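Local coordinates for protein diphthine synthase (Entamoeba histolytica, PDB 3I4T) that probably methylates the diphthamide precursor on elongation factor 2 with S-adenosylmethionine as methyl donor, at residues V182-K187 and N212-Q217. Sequence-based numbering, arbitrary orientation.
Sequences VLLDIK and NQCIEQ
Leu184 and Cys214 mark the closest backbone approach between strand 180-187 and helix 211-225, with their CA atoms 7.2 Å apart. The contact is helix-on-sheet packing in the domain built on a mixed sheet, one of the two sheets of this tetrapyrrole methylase-type chain. No hydrogen bond crosses between 182-187 and 212-217. The join is apolar and small, with 102 Å² buried in all, and Cys214 is the one side chain of 212-217 that touches the strand segment. SG of Cys214 lies anti to its own backbone N (chi1 172°), which carries the sulfur toward the strand. There it meets one branch from each of two strand residues. CD2 of Leu184 approaches SG of Cys214 to 3.5 Å and also lies 3.6 Å from CB of Cys214, so this methyl sits beside the CB-SG bond. CD1 of Leu184 lies 4.1 Å from CB of Cys214 and faces that carbon rather than the sulfur. Val182, two residues earlier on the same side of the strand, adds its CG1. Leu183 between them points away and packs on Tyr146 of the second subunit. Leu269 of the adjacent antiparallel strand 267-271 touches both Val182 and Cys214, and Met209 lies against Leu184. Beyond Leu184, the carboxylate of Asp185 folds over the following peptide N. OD1 of Asp185 accepts a hydrogen bond from N of Ile186 at 2.8 Å, from 46° above the carboxylate plane. The bond is bent, and OD2 takes the backbone N-H of Phe156. On the Val182 side, CG1 is the methyl anti to the backbone N, and it rests 4.0 Å from SG of Cys214.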
loop_
_atom_site.group_PDB
_atom_site.type_symbol
_atom_site.label_atom_id
_atom_site.label_comp_id
_atom_site.label_asym_id
_atom_site.label_seq_id
_atom_site.Cartn_x
_atom_site.Cartn_y
_atom_site.Cartn_z
ATOM N N VAL A 182 9.136 10.107 -0.405
ATOM C CA VAL A 182 9.048 11.441 0.157
ATOM C C VAL A 182 7.666 12.031 -0.146
ATOM O O VAL A 182 7.354 12.357 -1.290
ATOM C CB VAL A 182 10.150 12.353 -0.414
ATOM C CG1 VAL A 182 10.131 13.716 0.276
ATOM C CG2 VAL A 182 11.518 11.692 -0.284
ATOM N N LEU A 183 6.834 12.136 0.878
ATOM C CA LEU A 183 5.511 12.738 0.726
ATOM C C LEU A 183 5.621 14.243 0.924
ATOM O O LEU A 183 6.420 14.704 1.726
ATOM C CB LEU A 183 4.508 12.105 1.696
ATOM C CG LEU A 183 4.222 10.611 1.478
ATOM C CD1 LEU A 183 3.251 10.106 2.526
ATOM C CD2 LEU A 183 3.670 10.332 0.073
ATOM N N LEU A 184 4.846 15.002 0.158
ATOM C CA LEU A 184 4.975 16.467 0.126
ATOM C C LEU A 184 3.778 17.130 0.816
ATOM O O LEU A 184 2.729 16.512 0.980
ATOM C CB LEU A 184 5.135 16.982 -1.317
ATOM C CG LEU A 184 6.170 16.308 -2.231
ATOM C CD1 LEU A 184 6.310 17.050 -3.571
ATOM C CD2 LEU A 184 7.520 16.178 -1.561
ATOM N N ASP A 185 3.954 18.381 1.214
ATOM C CA ASP A 185 3.003 19.074 2.071
ATOM C C ASP A 185 1.762 19.531 1.317
ATOM O O ASP A 185 1.780 19.687 0.092
ATOM C CB ASP A 185 3.702 20.275 2.726
ATOM C CG ASP A 185 3.015 20.746 3.994
ATOM O OD1 ASP A 185 2.068 20.089 4.478
ATOM O OD2 ASP A 185 3.439 21.798 4.511
ATOM N N ILE A 186 0.678 19.714 2.064
ATOM C CA ILE A 186 -0.587 20.231 1.536
ATOM C C ILE A 186 -1.157 21.215 2.556
ATOM O O ILE A 186 -1.619 20.809 3.629
ATOM C CB ILE A 186 -1.628 19.097 1.278
ATOM C CG1 ILE A 186 -1.086 18.057 0.284
ATOM C CG2 ILE A 186 -2.936 19.682 0.764
ATOM C CD1 ILE A 186 -1.895 16.749 0.228
ATOM N N LYS A 187 -1.112 22.506 2.231
ATOM C CA LYS A 187 -1.616 23.548 3.130
ATOM C C LYS A 187 -3.041 23.992 2.792
ATOM O O LYS A 187 -3.384 24.163 1.625
ATOM C CB LYS A 187 -0.671 24.762 3.130
ATOM N N ASN A 212 9.617 20.348 -7.385
ATOM C CA ASN A 212 10.579 21.443 -7.546
ATOM C C ASN A 212 10.947 22.079 -6.202
ATOM O O ASN A 212 12.133 22.195 -5.864
ATOM C CB ASN A 212 10.036 22.522 -8.505
ATOM C CG ASN A 212 9.524 21.946 -9.826
ATOM O OD1 ASN A 212 8.322 21.729 -9.990
ATOM N ND2 ASN A 212 10.431 21.698 -10.767
ATOM N N GLN A 213 9.922 22.478 -5.445
ATOM C CA GLN A 213 10.091 23.063 -4.113
ATOM C C GLN A 213 10.642 22.048 -3.122
ATOM O O GLN A 213 11.336 22.416 -2.175
ATOM C CB GLN A 213 8.764 23.588 -3.572
ATOM C CG GLN A 213 8.170 24.725 -4.345
ATOM C CD GLN A 213 6.703 24.948 -4.006
ATOM O OE1 GLN A 213 5.883 24.027 -4.064
ATOM N NE2 GLN A 213 6.366 26.181 -3.660
ATOM N N CYS A 214 10.310 20.776 -3.330
ATOM C CA CYS A 214 10.828 19.694 -2.502
ATOM C C CYS A 214 12.333 19.531 -2.692
ATOM O O CYS A 214 13.081 19.501 -1.722
ATOM C CB CYS A 214 10.122 18.371 -2.824
ATOM S SG CYS A 214 10.894 16.941 -1.991
ATOM N N ILE A 215 12.764 19.409 -3.946
ATOM C CA ILE A 215 14.184 19.247 -4.265
ATOM C C ILE A 215 14.964 20.474 -3.812
ATOM O O ILE A 215 16.046 20.351 -3.266
ATOM C CB ILE A 215 14.408 18.961 -5.779
ATOM C CG1 ILE A 215 13.864 17.580 -6.163
ATOM C CG2 ILE A 215 15.878 19.075 -6.153
ATOM C CD1 ILE A 215 13.879 17.310 -7.645
ATOM N N GLU A 216 14.403 21.656 -4.010
ATOM C CA GLU A 216 15.065 22.878 -3.577
ATOM C C GLU A 216 15.400 22.799 -2.091
ATOM O O GLU A 216 16.545 23.016 -1.698
ATOM C CB GLU A 216 14.181 24.102 -3.862
ATOM C CG GLU A 216 14.885 25.442 -3.731
ATOM C CD GLU A 216 13.897 26.593 -3.560
ATOM O OE1 GLU A 216 13.045 26.522 -2.635
ATOM O OE2 GLU A 216 13.970 27.573 -4.347
ATOM N N GLN A 217 14.399 22.468 -1.279
ATOM C CA GLN A 217 14.567 22.402 0.171
ATOM C C GLN A 217 15.580 21.326 0.593
ATOM O O GLN A 217 16.412 21.569 1.468
ATOM C CB GLN A 217 13.221 22.156 0.859
ATOM C CG GLN A 217 13.223 22.583 2.314
ATOM C CD GLN A 217 12.023 22.080 3.085
ATOM O OE1 GLN A 217 12.116 21.090 3.811
ATOM N NE2 GLN A 217 10.895 22.769 2.951
#